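Local coordinates for putative uncharacterized protein lp_3323 (Lactobacillus plantarum, PDB 3DC7) that is of unknown function but, as a GDSL-like lipase/acylhydrolase of the SGNH hydrolase clan, probably hydrolyses ester bonds, at residues A137-S142 with T187-A192. Sequence-based numbering, arbitrary orientation.
Sequences AIHIGS and TFAIPA
Ile138 sets CG2 over the centre of one face of the Phe188 ring, a CH-pi contact 4.0 Å from the centroid and only 3° off the ring normal. Chi1 of -62° turns CG1 of Ile138 away from the carbonyl carbon and leaves CG2 opposite the backbone N, over the ring. Its CD1 meets CZ of the same ring. One hydrogen bond joins 137-142 to 187-192, from Phe188 N to His139 O at 2.9 Å, with side chains of both segments packed beside it.

His139 and Thr187 lie side by side, with CB of His139 3.3 Å from Thr187 OG1. That hydroxyl accepts from Ala189 N (3.2 Å), which makes an ST turn within the type I turn 187-190. His139 ND1 donates to Ile140 O at 3.1 Å; the oxygen lies in the imidazole plane, which helps set the turn of the ring. Replacing His139 with an alanine would probably leave Ile140 O without this donor and open a gap beside Thr187 OG1 and Ala189 CB. Gly141 CA makes a CA-H...O contact with Phe188 O at 3.5 Å.

The contact ties the loop after strand 132-136 to the turn leading into helix 191-197. Tyr173 of a second subunit packs on Thr187. With one hydrogen bond between the segments, the join probably rests mainly on apolar packing, while the ST turn and the His139 ND1 bond shape each side from within.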
loop_
_atom_site.group_PDB
_atom_site.type_symbol
_atom_site.label_atom_id
_atom_site.label_comp_id
_atom_site.label_asym_id
_atom_site.label_seq_id
_atom_site.Cartn_x
_atom_site.Cartn_y
_atom_site.Cartn_z
ATOM N N ALA A 137 -8.529 -5.271 12.023
ATOM C CA ALA A 137 -9.188 -4.291 12.888
ATOM C C ALA A 137 -8.377 -3.061 13.254
ATOM O O ALA A 137 -7.153 -3.056 13.204
ATOM C CB ALA A 137 -9.673 -4.969 14.158
ATOM N N ILE A 138 -9.110 -2.018 13.627
ATOM C CA ILE A 138 -8.587 -0.808 14.264
ATOM C C ILE A 138 -7.746 -1.141 15.514
ATOM O O ILE A 138 -8.025 -2.126 16.222
ATOM C CB ILE A 138 -9.771 0.128 14.617
ATOM C CG1 ILE A 138 -10.497 0.535 13.326
ATOM C CG2 ILE A 138 -9.312 1.383 15.402
ATOM C CD1 ILE A 138 -11.970 0.726 13.498
ATOM N N HIS A 139 -6.702 -0.338 15.737
ATOM C CA HIS A 139 -5.901 -0.368 16.965
ATOM C C HIS A 139 -6.851 -0.208 18.147
ATOM O O HIS A 139 -7.587 0.774 18.223
ATOM C CB HIS A 139 -4.870 0.778 16.965
ATOM C CG HIS A 139 -3.739 0.590 17.936
ATOM N ND1 HIS A 139 -3.933 0.273 19.265
ATOM C CD2 HIS A 139 -2.399 0.696 17.772
ATOM C CE1 HIS A 139 -2.763 0.169 19.873
ATOM N NE2 HIS A 139 -1.817 0.426 18.991
ATOM N N ILE A 140 -6.854 -1.182 19.049
ATOM C CA ILE A 140 -7.790 -1.153 20.172
ATOM C C ILE A 140 -7.202 -0.439 21.381
ATOM O O ILE A 140 -5.992 -0.236 21.460
ATOM C CB ILE A 140 -8.270 -2.576 20.577
ATOM C CG1 ILE A 140 -7.119 -3.385 21.188
ATOM C CG2 ILE A 140 -8.942 -3.285 19.389
ATOM C CD1 ILE A 140 -7.515 -4.729 21.722
ATOM N N GLY A 141 -8.067 -0.053 22.313
ATOM C CA GLY A 141 -7.648 0.573 23.568
ATOM C C GLY A 141 -7.489 -0.459 24.667
ATOM O O GLY A 141 -7.366 -1.656 24.383
ATOM N N SER A 142 -7.507 -0.000 25.917
ATOM C CA SER A 142 -7.193 -0.845 27.070
ATOM C C SER A 142 -8.348 -1.035 28.057
ATOM O O SER A 142 -8.147 -1.536 29.161
ATOM C CB SER A 142 -5.987 -0.272 27.817
ATOM O OG SER A 142 -4.780 -0.628 27.168
ATOM N N THR A 187 -7.783 5.529 16.108
ATOM C CA THR A 187 -7.330 4.462 16.993
ATOM C C THR A 187 -8.132 4.527 18.287
ATOM O O THR A 187 -8.337 5.613 18.839
ATOM C CB THR A 187 -5.794 4.541 17.259
ATOM O OG1 THR A 187 -5.433 3.700 18.359
ATOM C CG2 THR A 187 -5.348 5.978 17.567
ATOM N N PHE A 188 -8.607 3.380 18.769
ATOM C CA PHE A 188 -9.342 3.347 20.049
ATOM C C PHE A 188 -8.443 3.489 21.285
ATOM O O PHE A 188 -8.935 3.646 22.408
ATOM C CB PHE A 188 -10.237 2.105 20.153
ATOM C CG PHE A 188 -11.296 2.021 19.071
ATOM C CD1 PHE A 188 -11.699 3.155 18.372
ATOM C CD2 PHE A 188 -11.906 0.814 18.774
ATOM C CE1 PHE A 188 -12.669 3.076 17.373
ATOM C CE2 PHE A 188 -12.886 0.729 17.791
ATOM C CZ PHE A 188 -13.262 1.869 17.080
ATOM N N ALA A 189 -7.128 3.453 21.071
ATOM C CA ALA A 189 -6.145 3.741 22.127
ATOM C C ALA A 189 -6.090 5.230 22.517
ATOM O O ALA A 189 -5.412 5.603 23.479
ATOM C CB ALA A 189 -4.778 3.262 21.701
ATOM N N ILE A 190 -6.773 6.080 21.754
ATOM C CA ILE A 190 -6.944 7.481 22.141
ATOM C C ILE A 190 -8.390 7.686 22.581
ATOM O O ILE A 190 -9.317 7.426 21.800
ATOM C CB ILE A 190 -6.521 8.475 21.010
ATOM C CG1 ILE A 190 -5.019 8.693 21.040
ATOM C CG2 ILE A 190 -7.140 9.831 21.198
ATOM C CD1 ILE A 190 -4.324 8.052 19.937
ATOM N N PRO A 191 -8.586 8.079 23.859
ATOM C CA PRO A 191 -9.896 8.269 24.492
ATOM C C PRO A 191 -10.858 9.140 23.687
ATOM O O PRO A 191 -12.012 8.749 23.503
ATOM C CB PRO A 191 -9.544 8.929 25.829
ATOM C CG PRO A 191 -8.199 8.351 26.156
ATOM C CD PRO A 191 -7.484 8.321 24.817
ATOM N N ALA A 192 -10.389 10.296 23.200
ATOM C CA ALA A 192 -11.212 11.200 22.393
ATOM C C ALA A 192 -11.867 10.495 21.195
ATOM O O ALA A 192 -13.021 10.778 20.869
ATOM C CB ALA A 192 -10.401 12.385 21.929
#